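Local structure of putative Xylose isomerase (3QXB) at residues 66-71 with 120-125; 60-65 with 116-121. The protein probably acts as a metal-dependent isomerase of the xylose isomerase-like TIM-barrel family, binding iron or manganese ions. All blocks are in the same frame, centred on the assembly; numbering follows the deposited sequence.

Contact 1: residues 66-71 with 120-125; sequences IERDRR and IDMTAA. With EDO (1,2-ethanediol), chain N; EDO (1,2-ethanediol), chain L.
Arg68 lies against Met122, a selenomethionine, where two outer helices of the TIM barrel meet. Helix 65-81 follows the second barrel strand and helix 106-125 follows the third. Their short segments run 9.5 Å apart at closest approach, with N-to-C directions 42° apart. The aliphatic part of Arg68 rests on the selenium of Met122, with CD 3.8 Å from SE. Further out, CB of Met122 sits over one face of the Arg68 guanidinium, offset toward its rim. CG of Arg68 is anti to the backbone N (chi1 180°), which carries the chain across to Met122, and a bend at chi3 turns the guanidinium back to its neighbour Asp69. There NE and NH2 both grip OD1 of Asp69, a side-on salt bridge to one oxygen. OD1 lies in the guanidinium plane, and both nitrogens reach it from the same face of the carboxylate. This fixes the rotation of the guanidinium. The Asp69 carboxylate also packs on the second helix, its CG 3.7 Å from CB of Ala125. No direct hydrogen bond joins the two segments. Water 1 bridges them instead, accepting from Arg68 NH1 and donating to Asp121 OD2. Asp121 has partners of its own: OD1 is hydrogen-bonded to Tyr166 OH of helix 146-170, and OD2 forms a salt bridge with Lys117. Facing another way, Arg71 binds two ethanediol molecules, probably from the crystallisation liquor. Its NH2 gives a nearly straight bond (173°) to O2 of the chain N ethanediol, 3.0 Å away.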
loop_
_atom_site.group_PDB
_atom_site.type_symbol
_atom_site.label_atom_id
_atom_site.label_comp_id
_atom_site.label_asym_id
_atom_site.label_seq_id
_atom_site.Cartn_x
_atom_site.Cartn_y
_atom_site.Cartn_z
ATOM N N ILE A 66 -20.737 8.639 -4.116
ATOM C CA ILE A 66 -21.718 8.930 -3.069
ATOM C C ILE A 66 -21.206 8.441 -1.721
ATOM O O ILE A 66 -21.142 9.214 -0.762
ATOM C CB ILE A 66 -23.117 8.325 -3.361
ATOM C CG1 ILE A 66 -23.775 9.056 -4.549
ATOM C CG2 ILE A 66 -24.035 8.444 -2.116
ATOM C CD1 ILE A 66 -25.162 8.452 -4.980
ATOM N N GLU A 67 -20.851 7.163 -1.638
ATOM C CA GLU A 67 -20.331 6.619 -0.375
ATOM C C GLU A 67 -18.979 7.231 -0.023
ATOM O O GLU A 67 -18.715 7.569 1.132
ATOM C CB GLU A 67 -20.231 5.092 -0.434
ATOM C CG GLU A 67 -21.580 4.397 -0.638
ATOM C CD GLU A 67 -21.921 4.202 -2.129
ATOM O OE1 GLU A 67 -21.475 5.007 -3.003
ATOM O OE2 GLU A 67 -22.637 3.224 -2.424
ATOM N N ARG A 68 -18.135 7.394 -1.033
ATOM C CA ARG A 68 -16.824 7.968 -0.846
ATOM C C ARG A 68 -16.969 9.358 -0.251
ATOM O O ARG A 68 -16.332 9.627 0.740
ATOM C CB ARG A 68 -16.038 8.075 -2.158
ATOM C CG ARG A 68 -14.651 8.685 -1.998
ATOM C CD ARG A 68 -14.098 9.142 -3.306
ATOM N NE ARG A 68 -14.837 10.268 -3.827
ATOM C CZ ARG A 68 -14.916 10.641 -5.107
ATOM N NH1 ARG A 68 -14.287 9.979 -6.055
ATOM N NH2 ARG A 68 -15.607 11.731 -5.423
ATOM N N ASP A 69 -17.764 10.246 -0.866
ATOM C CA ASP A 69 -17.861 11.651 -0.380
ATOM C C ASP A 69 -18.570 11.760 0.965
ATOM O O ASP A 69 -18.203 12.625 1.762
ATOM C CB ASP A 69 -18.524 12.623 -1.382
ATOM C CG ASP A 69 -17.749 12.737 -2.678
ATOM O OD1 ASP A 69 -16.551 12.365 -2.686
ATOM O OD2 ASP A 69 -18.355 13.213 -3.665
ATOM N N ARG A 70 -19.579 10.912 1.208
ATOM C CA ARG A 70 -20.240 10.864 2.511
ATOM C C ARG A 70 -19.182 10.692 3.600
ATOM O O ARG A 70 -19.180 11.422 4.565
ATOM C CB ARG A 70 -21.280 9.729 2.561
ATOM C CG ARG A 70 -22.136 9.633 3.847
ATOM C CD ARG A 70 -23.312 8.607 3.699
ATOM N NE ARG A 70 -24.506 9.220 3.114
ATOM C CZ ARG A 70 -25.395 8.586 2.352
ATOM N NH1 ARG A 70 -25.256 7.289 2.088
ATOM N NH2 ARG A 70 -26.437 9.247 1.859
ATOM N N ARG A 71 -18.265 9.738 3.429
ATOM C CA ARG A 71 -17.218 9.460 4.459
ATOM C C ARG A 71 -16.161 10.580 4.507
ATOM O O ARG A 71 -15.836 11.085 5.565
ATOM C CB ARG A 71 -16.580 8.065 4.219
ATOM C CG ARG A 71 -15.710 7.548 5.347
ATOM C CD ARG A 71 -16.458 7.498 6.657
ATOM N NE ARG A 71 -15.728 6.679 7.617
ATOM C CZ ARG A 71 -16.165 6.338 8.820
ATOM N NH1 ARG A 71 -17.306 6.776 9.268
ATOM N NH2 ARG A 71 -15.434 5.549 9.574
ATOM N N ILE A 120 -9.286 14.891 -6.844
ATOM C CA ILE A 120 -9.717 16.279 -6.882
ATOM C C ILE A 120 -11.230 16.392 -6.550
ATOM O O ILE A 120 -11.631 17.249 -5.770
ATOM C CB ILE A 120 -9.433 16.887 -8.273
ATOM C CG1 ILE A 120 -7.920 17.051 -8.453
ATOM C CG2 ILE A 120 -10.241 18.172 -8.488
ATOM C CD1 ILE A 120 -7.433 17.300 -9.906
ATOM N N ASP A 121 -12.064 15.533 -7.132
ATOM C CA ASP A 121 -13.521 15.518 -6.756
ATOM C C ASP A 121 -13.736 15.345 -5.249
ATOM O O ASP A 121 -14.445 16.126 -4.565
ATOM C CB ASP A 121 -14.277 14.447 -7.509
ATOM C CG ASP A 121 -14.403 14.727 -8.975
ATOM O OD1 ASP A 121 -14.273 15.887 -9.435
ATOM O OD2 ASP A 121 -14.617 13.763 -9.697
HETATM N N MSE A 122 -13.092 14.339 -4.701
HETATM C CA MSE A 122 -13.151 14.107 -3.228
HETATM C C MSE A 122 -12.628 15.285 -2.401
HETATM O O MSE A 122 -13.209 15.725 -1.354
HETATM C CB MSE A 122 -12.322 12.830 -2.927
HETATM C CG MSE A 122 -12.464 12.275 -1.495
HETATM SE SE MSE A 122 -11.251 10.758 -1.331
HETATM C CE MSE A 122 -9.650 11.664 -1.087
ATOM N N THR A 123 -11.529 15.853 -2.860
ATOM C CA THR A 123 -10.956 17.010 -2.135
ATOM C C THR A 123 -11.917 18.217 -2.172
ATOM O O THR A 123 -12.100 18.897 -1.155
ATOM C CB THR A 123 -9.579 17.350 -2.714
ATOM O OG1 THR A 123 -8.726 16.185 -2.640
ATOM C CG2 THR A 123 -8.955 18.562 -1.960
ATOM N N ALA A 124 -12.534 18.496 -3.321
ATOM C CA ALA A 124 -13.515 19.604 -3.437
ATOM C C ALA A 124 -14.730 19.328 -2.552
ATOM O O ALA A 124 -15.274 20.217 -1.933
ATOM C CB ALA A 124 -13.997 19.759 -4.904
ATOM N N ALA A 125 -15.145 18.077 -2.481
ATOM C CA ALA A 125 -16.306 17.706 -1.649
ATOM C C ALA A 125 -16.030 18.015 -0.189
ATOM O O ALA A 125 -16.931 18.490 0.548
ATOM C CB ALA A 125 -16.658 16.203 -1.866
HETATM C C1 EDO N . -18.220 6.202 12.479
HETATM O O1 EDO N . -19.341 6.578 11.678
HETATM C C2 EDO N . -17.610 4.882 12.075
HETATM O O2 EDO N . -16.196 4.863 12.344
HETATM C C1 EDO L . -21.514 7.914 7.390
HETATM O O1 EDO L . -21.256 6.493 7.482
HETATM C C2 EDO L . -20.241 8.659 6.966
HETATM O O2 EDO L . -19.302 8.545 8.055
HETATM O O HOH W 1 -15.204 11.345 -8.338
#

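Contact 2: residues 60-65 with 116-121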
loop_
_atom_site.group_PDB
_atom_site.type_symbol
_atom_site.label_atom_id
_atom_site.label_comp_id
_atom_site.label_asym_id
_atom_site.label_seq_id
_atom_site.Cartn_x
_atom_site.Cartn_y
_atom_site.Cartn_z
ATOM N N ASP A 60 -10.634 5.928 -0.464
ATOM C CA ASP A 60 -10.057 5.692 -1.776
ATOM C C ASP A 60 -10.795 6.570 -2.810
ATOM O O ASP A 60 -12.012 6.503 -2.928
ATOM C CB ASP A 60 -10.222 4.205 -2.158
ATOM C CG ASP A 60 -9.396 3.790 -3.366
ATOM O OD1 ASP A 60 -8.925 4.675 -4.141
ATOM O OD2 ASP A 60 -9.274 2.545 -3.580
ATOM N N PRO A 61 -10.055 7.403 -3.560
ATOM C CA PRO A 61 -10.622 8.198 -4.662
ATOM C C PRO A 61 -11.438 7.345 -5.644
ATOM O O PRO A 61 -12.436 7.789 -6.178
ATOM C CB PRO A 61 -9.363 8.781 -5.343
ATOM C CG PRO A 61 -8.378 8.968 -4.230
ATOM C CD PRO A 61 -8.635 7.716 -3.340
ATOM N N TRP A 62 -11.013 6.123 -5.872
ATOM C CA TRP A 62 -11.744 5.167 -6.736
ATOM C C TRP A 62 -13.129 4.721 -6.225
ATOM O O TRP A 62 -13.962 4.249 -6.998
ATOM C CB TRP A 62 -10.887 3.947 -7.020
ATOM C CG TRP A 62 -9.749 4.203 -7.928
ATOM C CD1 TRP A 62 -8.445 4.158 -7.611
ATOM C CD2 TRP A 62 -9.817 4.495 -9.317
ATOM N NE1 TRP A 62 -7.675 4.438 -8.708
ATOM C CE2 TRP A 62 -8.498 4.682 -9.766
ATOM C CE3 TRP A 62 -10.872 4.701 -10.213
ATOM C CZ2 TRP A 62 -8.196 4.991 -11.088
ATOM C CZ3 TRP A 62 -10.575 5.031 -11.513
ATOM C CH2 TRP A 62 -9.267 5.147 -11.944
ATOM N N TRP A 63 -13.387 4.828 -4.938
ATOM C CA TRP A 63 -14.704 4.417 -4.404
ATOM C C TRP A 63 -15.848 5.180 -5.089
ATOM O O TRP A 63 -15.650 6.315 -5.487
ATOM C CB TRP A 63 -14.770 4.662 -2.909
ATOM C CG TRP A 63 -13.955 3.741 -2.068
ATOM C CD1 TRP A 63 -13.301 2.582 -2.457
ATOM C CD2 TRP A 63 -13.718 3.881 -0.671
ATOM N NE1 TRP A 63 -12.658 2.030 -1.374
ATOM C CE2 TRP A 63 -12.926 2.791 -0.267
ATOM C CE3 TRP A 63 -14.129 4.812 0.292
ATOM C CZ2 TRP A 63 -12.527 2.619 1.066
ATOM C CZ3 TRP A 63 -13.743 4.631 1.601
ATOM C CH2 TRP A 63 -12.905 3.581 1.970
ATOM N N PRO A 64 -17.040 4.584 -5.203
ATOM C CA PRO A 64 -18.159 5.319 -5.781
ATOM C C PRO A 64 -18.395 6.620 -5.038
ATOM O O PRO A 64 -18.240 6.682 -3.802
ATOM C CB PRO A 64 -19.348 4.349 -5.668
ATOM C CG PRO A 64 -18.745 3.026 -5.567
ATOM C CD PRO A 64 -17.378 3.167 -4.971
ATOM N N ASP A 65 -18.672 7.652 -5.826
ATOM C CA ASP A 65 -18.699 9.028 -5.364
ATOM C C ASP A 65 -19.552 9.217 -4.117
ATOM O O ASP A 65 -19.148 9.899 -3.190
ATOM C CB ASP A 65 -19.290 9.951 -6.449
ATOM C CG ASP A 65 -18.435 10.030 -7.683
ATOM O OD1 ASP A 65 -17.589 9.129 -7.881
ATOM O OD2 ASP A 65 -18.619 10.966 -8.481
ATOM N N LEU A 116 -6.297 10.890 -10.119
ATOM C CA LEU A 116 -6.170 12.237 -9.598
ATOM C C LEU A 116 -7.419 13.118 -9.791
ATOM O O LEU A 116 -7.753 13.922 -8.902
ATOM C CB LEU A 116 -4.926 12.902 -10.196
ATOM C CG LEU A 116 -4.471 14.275 -9.693
ATOM C CD1 LEU A 116 -4.511 14.395 -8.169
ATOM C CD2 LEU A 116 -3.096 14.573 -10.248
ATOM N N LYS A 117 -8.078 12.995 -10.948
ATOM C CA LYS A 117 -9.361 13.639 -11.189
ATOM C C LYS A 117 -10.356 13.281 -10.085
ATOM O O LYS A 117 -11.012 14.160 -9.526
ATOM C CB LYS A 117 -9.920 13.258 -12.550
ATOM C CG LYS A 117 -11.288 13.847 -12.926
ATOM C CD LYS A 117 -12.446 13.036 -12.345
ATOM C CE LYS A 117 -13.762 13.433 -12.969
ATOM N NZ LYS A 117 -14.901 12.839 -12.256
ATOM N N ARG A 118 -10.432 12.009 -9.740
ATOM C CA ARG A 118 -11.335 11.571 -8.680
ATOM C C ARG A 118 -10.895 12.079 -7.313
ATOM O O ARG A 118 -11.744 12.470 -6.493
ATOM C CB ARG A 118 -11.475 10.049 -8.715
ATOM C CG ARG A 118 -12.235 9.573 -9.954
ATOM C CD ARG A 118 -12.508 8.059 -9.983
ATOM N NE ARG A 118 -13.471 7.708 -8.943
ATOM C CZ ARG A 118 -14.794 7.815 -9.050
ATOM N NH1 ARG A 118 -15.363 8.229 -10.184
ATOM N NH2 ARG A 118 -15.565 7.459 -8.030
ATOM N N ALA A 119 -9.585 12.079 -7.062
ATOM C CA ALA A 119 -9.055 12.690 -5.829
ATOM C C ALA A 119 -9.385 14.178 -5.733
ATOM O O ALA A 119 -9.708 14.685 -4.654
ATOM C CB ALA A 119 -7.524 12.481 -5.723
ATOM N N ILE A 120 -9.286 14.891 -6.844
ATOM C CA ILE A 120 -9.717 16.279 -6.882
ATOM C C ILE A 120 -11.230 16.392 -6.550
ATOM O O ILE A 120 -11.631 17.249 -5.770
ATOM C CB ILE A 120 -9.433 16.887 -8.273
ATOM C CG1 ILE A 120 -7.920 17.051 -8.453
ATOM C CG2 ILE A 120 -10.241 18.172 -8.488
ATOM C CD1 ILE A 120 -7.433 17.300 -9.906
ATOM N N ASP A 121 -12.064 15.533 -7.132
ATOM C CA ASP A 121 -13.521 15.518 -6.756
ATOM C C ASP A 121 -13.736 15.345 -5.249
ATOM O O ASP A 121 -14.445 16.126 -4.565
ATOM C CB ASP A 121 -14.277 14.447 -7.509
ATOM C CG ASP A 121 -14.403 14.727 -8.975
ATOM O OD1 ASP A 121 -14.273 15.887 -9.435
ATOM O OD2 ASP A 121 -14.617 13.763 -9.697
HETATM O O HOH W 1 -15.204 11.345 -8.338
HETATM O O HOH W 2 -18.152 8.435 -10.963
#
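One arginine nitrogen, Arg118 NH2, is held both by a backbone carbonyl and by a carboxylate. It donates to Trp63 O at 2.8 Å, with that oxygen in the guanidinium plane but the nitrogen well above the carbonyl plane. It also forms a salt bridge with Asp65 OD1 at 2.6 Å; the hydrogen bond within that pair is weak, bent to 126°. NE bonds Pro61 O at 3.0 Å. A bend at chi3 (68°) carries the guanidinium across to these acceptors. CD meets the Trp62 ring at CE3, 3.7 Å away. Pro61 and Trp63 lie in the loop between strand 51-55 and helix 65-81 of the TIM barrel, and Asp65 is the first residue of that helix, so Arg118 ties the loop and the helix start to helix 106-125. The loop is shaped by a type I beta turn from Asp60 to Trp63 and an Asx turn, in which Asp60 OD1 accepts from Trp62 N. Replacing Arg118 with an alanine would probably leave Trp63 O and the Asp65 carboxylate without their arginine partner and weaken the loop's hold on the helix. On the buried side, CG of Pro61 packs on CB of Ala119 at 3.9 Å. Water 2 links Arg118 NH1 to Asp65 OD1.

In the fold
Both contacts use helix 106-125 on the outside of the barrel, away from the iron and manganese sites, and both are partly buried. Contact 1 sets helix against helix, and its direct contacts are van der Waals, with a water as the polar link. Contact 2 sets a loop against the same helix through direct arginine hydrogen bonds and a salt bridge, and it buries more surface. The two touch where Arg68 NH1 probably bonds Pro61 O, which also accepts from Arg118. The two arginines come close here, with carboxylates of Asp65 and Asp69 nearby. Both contacts reach the second subunit: Arg70 by a salt bridge to Glu107 of that subunit, Trp62 and Trp63 by T-shaped (edge-to-face) stacking on its Trp63 and Trp62.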